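Side-chain contacts in Peptide/nickel transport system substrate-binding protein (Listeria monocytogenes serotype 1/2a, PDB 5KZT), which binds peptides and probably delivers them to a membrane transporter for uptake: residues A[191-196]-A[212-217]; A[294-299]-A[353-358]; A[511-514]-A[519-522]. All blocks are in the same frame, centred on the assembly; numbering follows the deposited sequence.

Contact 1 of 3, residues A[191-196]-A[212-217]; sequences NGPFEL and DKYWDK
Pro193 and the peptide unit before it cover one face of the Tyr214 ring. The CA of Pro193 stands 3.8 Å from the ring centroid, 22° off the normal, a CH-pi contact, and its backbone N also sits over the middle of that face. The proline ring carries the cover outward, CG coming to 3.8 Å from Tyr214 CE2. Gly192 extends it on the inner side: its C lies above the rim and its O reaches Tyr214 CB at 3.4 Å. With CG anti to the backbone N (chi1 179°), the tyrosine is thrown out from its own loop onto Gly192 and Pro193. Its other face is backed by the backbone N of Asp216, in the type I turn from Tyr214 to Lys217, so the ring is sandwiched between two pieces of main chain.

No direct hydrogen bond crosses here; a water bridges instead, donating to Glu195 OE1 (3.0 Å) and accepting from Asp212 N (2.8 Å). Lys217 closes the loop upon itself, its NZ bonding Asp212 O in the carbonyl plane and forming a salt bridge to Asp212 OD1 (2.9 Å), which it meets from above the carboxylate plane. Further out, the phenol oxygen of Tyr214 bonds Glu47 and probably Lys522, and Asn211 ND2 bonds Gly192 O. The arrangement joins the lead-in to edge strand 194-197 with the loop that leaves its antiparallel neighbour, strand 205-210, in a mixed four-stranded sheet of this family 5 solute-binding fold.

Contact 2 of 3, residues A[294-299]-A[353-358]; sequences RKAIAL and KAWKAG
Helices 291-299 and 348-362 pack antiparallel here, largely through alanines, in a buried contact about 30 Å from the centre of the chain. The axes of the two short segments come within 7.7 Å at a crossing angle of -154°, a close approach that the alanines at the interface allow. The methyl of Ala296 lies against the start of Trp355, 3.6 Å from its backbone N and 3.7 Å from its CB, and touches the indole at its edge, near the ring plane, by CE3. Ala354, one residue before Trp355, adds its methyl, CB 4.3 Å from Ala296 CB. Both helices belong to the part of the family 5 solute-binding fold that holds the large mixed sheet. Trp355 sets helix 348-362 against it, its indole packing on Leu397 of strand 397-404 and NE1 bonding Asp395 O just before that strand; Ile297 does the same for helix 291-299, on Leu397 and Phe277. A chi1 of 179°, with CG turned opposite the backbone N, carries the indole past Ala296. On the other flank, the aliphatic part of Lys295 lies alongside Ala354, with CD 3.7 Å from Ala354 CB. Its chain runs straight through CD, then bends at chi3 and chi4, leading the amine away from the facing helix.

Contact 3 of 3, residues A[511-514]-A[519-522]; sequences QKNP and YTYK
A short beta hairpin, strands 511-512 and 519-520, is held here by one backbone bond and by side chains on both of its faces. Tyr519 joins it to helix 36-45 through its backbone, N to Asn40 and O to Asn43 and Gln44. Gln511 and Thr520 form the antiparallel hydrogen-bonded pair, Thr520 N donating to Gln511 O at 3.0 Å. Lys512 and Tyr519 make the neighbouring non-hydrogen-bonded pair. On their face the lysine chain crosses the phenol ring: CD lies over the ring toward its rim, 3.4 Å from Tyr519 CZ. A bend at chi2 (72°) lays it there. NZ goes on to Asn513 O at 2.8 Å and to Asp518 O; at 5.2 Å from the Tyr519 ring centroid it adds at most a weak cation-pi attraction. The Tyr519 hydroxyl bonds Arg247.

On the face of Gln511 and Thr520, Asn513 ND2 donates to Thr520 OG1 at 2.9 Å, nearly straight (173°) and in the plane of the Asn513 amide. Gln511 NE2 bonds Asn513 OD1 at 2.8 Å and also Leu52 O. With ND2 also bonded to Pro517 O, the Asn513 amide is fixed in its rotation: a flip would set its NH2 against that of Gln511.

Contacts 1 and 3 lie on the same side of the chain's centre and touch through Lys522: its NZ forms a salt bridge with Asp216 OD2 and probably a hydrogen bond with Tyr214 OH, while its CG packs on Pro193 CG. Contact 2 stands apart on the opposite side, its centre about 53 Å from that of contact 1 and about 42 Å from that of contact 3. Contacts 1 and 2 are buried and have no direct hydrogen bond between their segments, but one lays main chain and a proline over an aromatic face and the other fits alanines between helices. The partly buried hairpin of contact 3 adds amide, hydroxyl and backbone bonds to a CH-pi contact of its own.

Contact 1 of 3, residues A[191-196]-A[212-217]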
loop_
_atom_site.group_PDB
_atom_site.type_symbol
_atom_site.label_atom_id
_atom_site.label_comp_id
_atom_site.label_asym_id
_atom_site.label_seq_id
_atom_site.Cartn_x
_atom_site.Cartn_y
_atom_site.Cartn_z
ATOM N N ASN A 191 -11.799 -13.449 11.695
ATOM C CA ASN A 191 -11.232 -13.727 13.013
ATOM C C ASN A 191 -10.754 -12.452 13.690
ATOM O O ASN A 191 -10.007 -12.515 14.654
ATOM C CB ASN A 191 -10.098 -14.773 12.934
ATOM C CG ASN A 191 -8.797 -14.212 12.375
ATOM O OD1 ASN A 191 -8.808 -13.423 11.431
ATOM N ND2 ASN A 191 -7.670 -14.631 12.942
ATOM N N GLY A 192 -11.227 -11.304 13.212
ATOM C CA GLY A 192 -10.808 -10.010 13.727
ATOM C C GLY A 192 -11.935 -9.332 14.490
ATOM O O GLY A 192 -12.968 -9.943 14.733
ATOM N N PRO A 193 -11.730 -8.068 14.896
ATOM C CA PRO A 193 -12.756 -7.334 15.664
ATOM C C PRO A 193 -14.125 -7.200 15.011
ATOM O O PRO A 193 -15.133 -7.096 15.728
ATOM C CB PRO A 193 -12.121 -5.952 15.878
ATOM C CG PRO A 193 -10.652 -6.188 15.772
ATOM C CD PRO A 193 -10.442 -7.357 14.865
ATOM N N PHE A 194 -14.166 -7.172 13.676
ATOM C CA PHE A 194 -15.385 -6.936 12.932
ATOM C C PHE A 194 -15.635 -8.035 11.894
ATOM O O PHE A 194 -14.700 -8.702 11.434
ATOM C CB PHE A 194 -15.308 -5.565 12.261
ATOM C CG PHE A 194 -15.176 -4.429 13.236
ATOM C CD1 PHE A 194 -16.291 -3.903 13.862
ATOM C CD2 PHE A 194 -13.942 -3.893 13.534
ATOM C CE1 PHE A 194 -16.175 -2.864 14.787
ATOM C CE2 PHE A 194 -13.810 -2.868 14.471
ATOM C CZ PHE A 194 -14.937 -2.336 15.082
ATOM N N GLU A 195 -16.907 -8.275 11.606
ATOM C CA GLU A 195 -17.316 -9.001 10.417
ATOM C C GLU A 195 -17.637 -7.990 9.311
ATOM O O GLU A 195 -18.138 -6.904 9.617
ATOM C CB GLU A 195 -18.589 -9.768 10.701
ATOM C CG GLU A 195 -18.470 -10.762 11.829
ATOM C CD GLU A 195 -19.696 -11.632 11.927
ATOM O OE1 GLU A 195 -20.767 -11.121 12.332
ATOM O OE2 GLU A 195 -19.577 -12.824 11.593
ATOM N N LEU A 196 -17.392 -8.364 8.052
ATOM C CA LEU A 196 -17.825 -7.584 6.888
ATOM C C LEU A 196 -19.197 -8.056 6.434
ATOM O O LEU A 196 -19.438 -9.250 6.354
ATOM C CB LEU A 196 -16.829 -7.672 5.721
ATOM C CG LEU A 196 -16.969 -6.675 4.567
ATOM C CD1 LEU A 196 -16.607 -5.264 5.020
ATOM C CD2 LEU A 196 -16.093 -7.047 3.386
ATOM N N ASP A 212 -18.985 -10.973 17.395
ATOM C CA ASP A 212 -19.275 -11.594 18.694
ATOM C C ASP A 212 -18.416 -12.837 18.987
ATOM O O ASP A 212 -18.373 -13.289 20.125
ATOM C CB ASP A 212 -20.765 -11.937 18.800
ATOM C CG ASP A 212 -21.283 -11.884 20.227
ATOM O OD1 ASP A 212 -20.866 -12.706 21.078
ATOM O OD2 ASP A 212 -22.137 -11.014 20.508
ATOM N N LYS A 213 -17.731 -13.380 17.978
ATOM C CA LYS A 213 -16.792 -14.499 18.185
ATOM C C LYS A 213 -15.318 -14.091 18.217
ATOM O O LYS A 213 -14.434 -14.961 18.234
ATOM C CB LYS A 213 -17.016 -15.555 17.112
ATOM C CG LYS A 213 -18.365 -16.233 17.205
ATOM C CD LYS A 213 -18.328 -17.557 16.464
ATOM C CE LYS A 213 -19.722 -18.077 16.137
ATOM N NZ LYS A 213 -20.374 -17.212 15.113
ATOM N N TYR A 214 -15.039 -12.784 18.215
ATOM C CA TYR A 214 -13.671 -12.286 18.367
ATOM C C TYR A 214 -13.210 -12.441 19.816
ATOM O O TYR A 214 -13.947 -12.086 20.736
ATOM C CB TYR A 214 -13.593 -10.823 17.934
ATOM C CG TYR A 214 -12.240 -10.177 18.069
ATOM C CD1 TYR A 214 -11.102 -10.756 17.514
ATOM C CD2 TYR A 214 -12.099 -8.953 18.735
ATOM C CE1 TYR A 214 -9.857 -10.148 17.640
ATOM C CE2 TYR A 214 -10.880 -8.334 18.850
ATOM C CZ TYR A 214 -9.755 -8.928 18.304
ATOM O OH TYR A 214 -8.545 -8.295 18.440
ATOM N N TRP A 215 -11.994 -12.973 20.005
ATOM C CA TRP A 215 -11.460 -13.269 21.349
ATOM C C TRP A 215 -11.373 -12.015 22.224
ATOM O O TRP A 215 -11.549 -12.102 23.424
ATOM C CB TRP A 215 -10.073 -13.977 21.292
ATOM C CG TRP A 215 -8.948 -13.104 20.802
ATOM C CD1 TRP A 215 -8.546 -12.944 19.511
ATOM C CD2 TRP A 215 -8.114 -12.257 21.592
ATOM N NE1 TRP A 215 -7.521 -12.035 19.444
ATOM C CE2 TRP A 215 -7.232 -11.601 20.710
ATOM C CE3 TRP A 215 -8.043 -11.964 22.964
ATOM C CZ2 TRP A 215 -6.275 -10.668 21.152
ATOM C CZ3 TRP A 215 -7.077 -11.048 23.410
ATOM C CH2 TRP A 215 -6.206 -10.409 22.493
ATOM N N ASP A 216 -11.102 -10.862 21.623
ATOM C CA ASP A 216 -10.958 -9.602 22.378
ATOM C C ASP A 216 -12.156 -8.649 22.190
ATOM O O ASP A 216 -12.016 -7.419 22.243
ATOM C CB ASP A 216 -9.650 -8.917 21.974
ATOM C CG ASP A 216 -8.994 -8.164 23.105
ATOM O OD1 ASP A 216 -9.357 -8.388 24.278
ATOM O OD2 ASP A 216 -8.096 -7.347 22.812
ATOM N N LYS A 217 -13.345 -9.218 22.022
ATOM C CA LYS A 217 -14.542 -8.426 21.704
ATOM C C LYS A 217 -14.939 -7.428 22.799
ATOM O O LYS A 217 -15.571 -6.409 22.503
ATOM C CB LYS A 217 -15.723 -9.340 21.394
ATOM C CG LYS A 217 -16.285 -10.065 22.613
ATOM C CD LYS A 217 -17.207 -11.199 22.220
ATOM C CE LYS A 217 -17.795 -11.849 23.447
ATOM N NZ LYS A 217 -18.678 -12.966 23.033
HETATM O O HOH W 1 -20.802 -11.501 15.350
#

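Contact 2 of 3, residues A[294-299]-A[353-358]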
loop_
_atom_site.group_PDB
_atom_site.type_symbol
_atom_site.label_atom_id
_atom_site.label_comp_id
_atom_site.label_asym_id
_atom_site.label_seq_id
_atom_site.Cartn_x
_atom_site.Cartn_y
_atom_site.Cartn_z
ATOM N N ARG A 294 12.212 9.344 -20.712
ATOM C CA ARG A 294 11.824 9.268 -19.286
ATOM C C ARG A 294 12.247 10.538 -18.527
ATOM O O ARG A 294 11.456 11.117 -17.769
ATOM C CB ARG A 294 12.441 8.033 -18.598
ATOM C CG ARG A 294 11.940 6.706 -19.158
ATOM C CD ARG A 294 12.210 5.564 -18.212
ATOM N NE ARG A 294 13.631 5.309 -17.962
ATOM C CZ ARG A 294 14.451 4.596 -18.735
ATOM N NH1 ARG A 294 14.056 4.076 -19.903
ATOM N NH2 ARG A 294 15.715 4.420 -18.342
ATOM N N LYS A 295 13.499 10.948 -18.755
ATOM C CA LYS A 295 14.092 12.127 -18.112
ATOM C C LYS A 295 13.337 13.404 -18.491
ATOM O O LYS A 295 13.145 14.275 -17.652
ATOM C CB LYS A 295 15.580 12.258 -18.489
ATOM C CG LYS A 295 16.304 13.397 -17.781
ATOM C CD LYS A 295 17.780 13.486 -18.155
ATOM C CE LYS A 295 18.628 12.420 -17.467
ATOM N NZ LYS A 295 18.685 12.644 -15.996
ATOM N N ALA A 296 12.932 13.500 -19.758
ATOM C CA ALA A 296 12.204 14.676 -20.260
ATOM C C ALA A 296 10.885 14.859 -19.516
ATOM O O ALA A 296 10.612 15.947 -18.994
ATOM C CB ALA A 296 11.946 14.550 -21.744
ATOM N N ILE A 297 10.088 13.787 -19.460
ATOM C CA ILE A 297 8.809 13.808 -18.733
ATOM C C ILE A 297 9.068 14.102 -17.237
ATOM O O ILE A 297 8.389 14.942 -16.634
ATOM C CB ILE A 297 8.049 12.458 -18.879
ATOM C CG1 ILE A 297 7.679 12.165 -20.347
ATOM C CG2 ILE A 297 6.820 12.387 -17.971
ATOM C CD1 ILE A 297 6.774 13.144 -21.018
ATOM N N ALA A 298 10.070 13.427 -16.667
ATOM C CA ALA A 298 10.340 13.512 -15.233
ATOM C C ALA A 298 10.635 14.931 -14.775
ATOM O O ALA A 298 10.085 15.382 -13.768
ATOM C CB ALA A 298 11.504 12.613 -14.840
ATOM N N LEU A 299 11.510 15.603 -15.514
ATOM C CA LEU A 299 12.016 16.906 -15.126
ATOM C C LEU A 299 11.122 18.058 -15.556
ATOM O O LEU A 299 11.401 19.204 -15.196
ATOM C CB LEU A 299 13.429 17.100 -15.659
ATOM C CG LEU A 299 14.490 16.096 -15.218
ATOM C CD1 LEU A 299 15.817 16.511 -15.829
ATOM C CD2 LEU A 299 14.616 15.994 -13.712
ATOM N N LYS A 353 16.481 19.606 -22.868
ATOM C CA LYS A 353 17.720 18.982 -23.350
ATOM C C LYS A 353 17.526 17.465 -23.566
ATOM O O LYS A 353 17.828 16.944 -24.641
ATOM C CB LYS A 353 18.881 19.232 -22.366
ATOM C CG LYS A 353 20.216 18.653 -22.829
ATOM C CD LYS A 353 21.381 18.930 -21.890
ATOM C CE LYS A 353 22.697 18.717 -22.637
ATOM N NZ LYS A 353 23.840 18.382 -21.744
ATOM N N ALA A 354 17.016 16.781 -22.544
ATOM C CA ALA A 354 16.728 15.345 -22.636
ATOM C C ALA A 354 15.686 15.046 -23.716
ATOM O O ALA A 354 15.814 14.077 -24.452
ATOM C CB ALA A 354 16.252 14.805 -21.288
ATOM N N TRP A 355 14.647 15.878 -23.798
ATOM C CA TRP A 355 13.596 15.713 -24.804
ATOM C C TRP A 355 14.149 15.766 -26.238
ATOM O O TRP A 355 13.890 14.856 -27.032
ATOM C CB TRP A 355 12.523 16.779 -24.590
ATOM C CG TRP A 355 11.378 16.770 -25.542
ATOM C CD1 TRP A 355 11.038 17.768 -26.394
ATOM C CD2 TRP A 355 10.381 15.758 -25.694
ATOM N NE1 TRP A 355 9.903 17.444 -27.085
ATOM C CE2 TRP A 355 9.479 16.208 -26.679
ATOM C CE3 TRP A 355 10.154 14.514 -25.086
ATOM C CZ2 TRP A 355 8.390 15.455 -27.097
ATOM C CZ3 TRP A 355 9.070 13.764 -25.503
ATOM C CH2 TRP A 355 8.201 14.237 -26.501
ATOM N N LYS A 356 14.914 16.807 -26.559
ATOM C CA LYS A 356 15.499 16.934 -27.916
ATOM C C LYS A 356 16.391 15.723 -28.275
ATOM O O LYS A 356 16.309 15.186 -29.387
ATOM C CB LYS A 356 16.267 18.264 -28.084
ATOM C CG LYS A 356 15.371 19.511 -28.045
ATOM C CD LYS A 356 16.008 20.776 -28.621
ATOM C CE LYS A 356 16.754 21.629 -27.596
ATOM N NZ LYS A 356 15.858 22.298 -26.609
ATOM N N ALA A 357 17.210 15.286 -27.320
ATOM C CA ALA A 357 18.141 14.164 -27.530
ATOM C C ALA A 357 17.414 12.831 -27.699
ATOM O O ALA A 357 17.764 12.029 -28.564
ATOM C CB ALA A 357 19.134 14.081 -26.383
ATOM N N GLY A 358 16.411 12.596 -26.857
ATOM C CA GLY A 358 15.545 11.422 -26.982
ATOM C C GLY A 358 14.829 11.346 -28.321
ATOM O O GLY A 358 14.835 10.305 -28.950
#

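Contact 3 of 3, residues A[511-514]-A[519-522]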
loop_
_atom_site.group_PDB
_atom_site.type_symbol
_atom_site.label_atom_id
_atom_site.label_comp_id
_atom_site.label_asym_id
_atom_site.label_seq_id
_atom_site.Cartn_x
_atom_site.Cartn_y
_atom_site.Cartn_z
ATOM N N GLN A 511 -7.285 4.860 15.511
ATOM C CA GLN A 511 -5.867 4.532 15.385
ATOM C C GLN A 511 -5.422 4.603 13.939
ATOM O O GLN A 511 -5.881 3.815 13.120
ATOM C CB GLN A 511 -5.584 3.143 15.941
ATOM C CG GLN A 511 -4.152 2.706 15.781
ATOM C CD GLN A 511 -3.853 1.477 16.603
ATOM O OE1 GLN A 511 -4.151 1.446 17.806
ATOM N NE2 GLN A 511 -3.292 0.457 15.975
ATOM N N LYS A 512 -4.522 5.548 13.645
ATOM C CA LYS A 512 -3.856 5.627 12.358
ATOM C C LYS A 512 -2.536 4.887 12.486
ATOM O O LYS A 512 -1.669 5.282 13.247
ATOM C CB LYS A 512 -3.614 7.088 11.939
ATOM C CG LYS A 512 -2.870 7.280 10.611
ATOM C CD LYS A 512 -3.743 6.920 9.415
ATOM C CE LYS A 512 -2.939 6.783 8.135
ATOM N NZ LYS A 512 -2.150 5.526 8.085
ATOM N N ASN A 513 -2.382 3.819 11.723
ATOM C CA ASN A 513 -1.135 3.072 11.738
ATOM C C ASN A 513 -0.061 3.746 10.904
ATOM O O ASN A 513 -0.355 4.234 9.812
ATOM C CB ASN A 513 -1.412 1.660 11.266
ATOM C CG ASN A 513 -2.405 0.947 12.180
ATOM O OD1 ASN A 513 -2.243 0.986 13.395
ATOM N ND2 ASN A 513 -3.427 0.322 11.615
ATOM N N PRO A 514 1.197 3.787 11.411
ATOM C CA PRO A 514 2.266 4.437 10.656
ATOM C C PRO A 514 2.768 3.640 9.454
ATOM O O PRO A 514 3.492 4.182 8.645
ATOM C CB PRO A 514 3.379 4.598 11.683
ATOM C CG PRO A 514 3.166 3.491 12.650
ATOM C CD PRO A 514 1.669 3.294 12.721
ATOM N N TYR A 519 -5.686 1.936 9.036
ATOM C CA TYR A 519 -6.401 2.170 10.292
ATOM C C TYR A 519 -6.683 0.890 11.044
ATOM O O TYR A 519 -6.719 -0.201 10.462
ATOM C CB TYR A 519 -7.714 2.917 10.035
ATOM C CG TYR A 519 -7.501 4.317 9.535
ATOM C CD1 TYR A 519 -7.369 4.585 8.173
ATOM C CD2 TYR A 519 -7.409 5.392 10.430
ATOM C CE1 TYR A 519 -7.172 5.886 7.712
ATOM C CE2 TYR A 519 -7.179 6.689 9.974
ATOM C CZ TYR A 519 -7.065 6.930 8.623
ATOM O OH TYR A 519 -6.868 8.234 8.174
ATOM N N THR A 520 -6.857 1.035 12.353
ATOM C CA THR A 520 -7.373 -0.039 13.195
ATOM C C THR A 520 -8.524 0.565 13.983
ATOM O O THR A 520 -8.302 1.429 14.841
ATOM C CB THR A 520 -6.303 -0.598 14.132
ATOM O OG1 THR A 520 -5.212 -1.115 13.349
ATOM C CG2 THR A 520 -6.889 -1.722 15.014
ATOM N N TYR A 521 -9.746 0.131 13.667
ATOM C CA TYR A 521 -10.945 0.651 14.313
ATOM C C TYR A 521 -11.310 -0.079 15.601
ATOM O O TYR A 521 -12.286 0.316 16.256
ATOM C CB TYR A 521 -12.153 0.575 13.375
ATOM C CG TYR A 521 -11.945 1.205 12.024
ATOM C CD1 TYR A 521 -11.345 2.474 11.891
ATOM C CD2 TYR A 521 -12.362 0.563 10.883
ATOM C CE1 TYR A 521 -11.162 3.057 10.641
ATOM C CE2 TYR A 521 -12.191 1.141 9.625
ATOM C CZ TYR A 521 -11.588 2.381 9.505
ATOM O OH TYR A 521 -11.409 2.909 8.240
ATOM N N LYS A 522 -10.547 -1.120 15.945
ATOM C CA LYS A 522 -10.848 -2.037 17.051
ATOM C C LYS A 522 -11.332 -1.321 18.306
ATOM O O LYS A 522 -12.360 -1.705 18.830
ATOM C CB LYS A 522 -9.623 -2.895 17.383
ATOM C CG LYS A 522 -9.801 -3.896 18.506
ATOM C CD LYS A 522 -8.505 -4.648 18.773
ATOM C CE LYS A 522 -8.599 -5.401 20.086
ATOM N NZ LYS A 522 -7.424 -6.280 20.311
#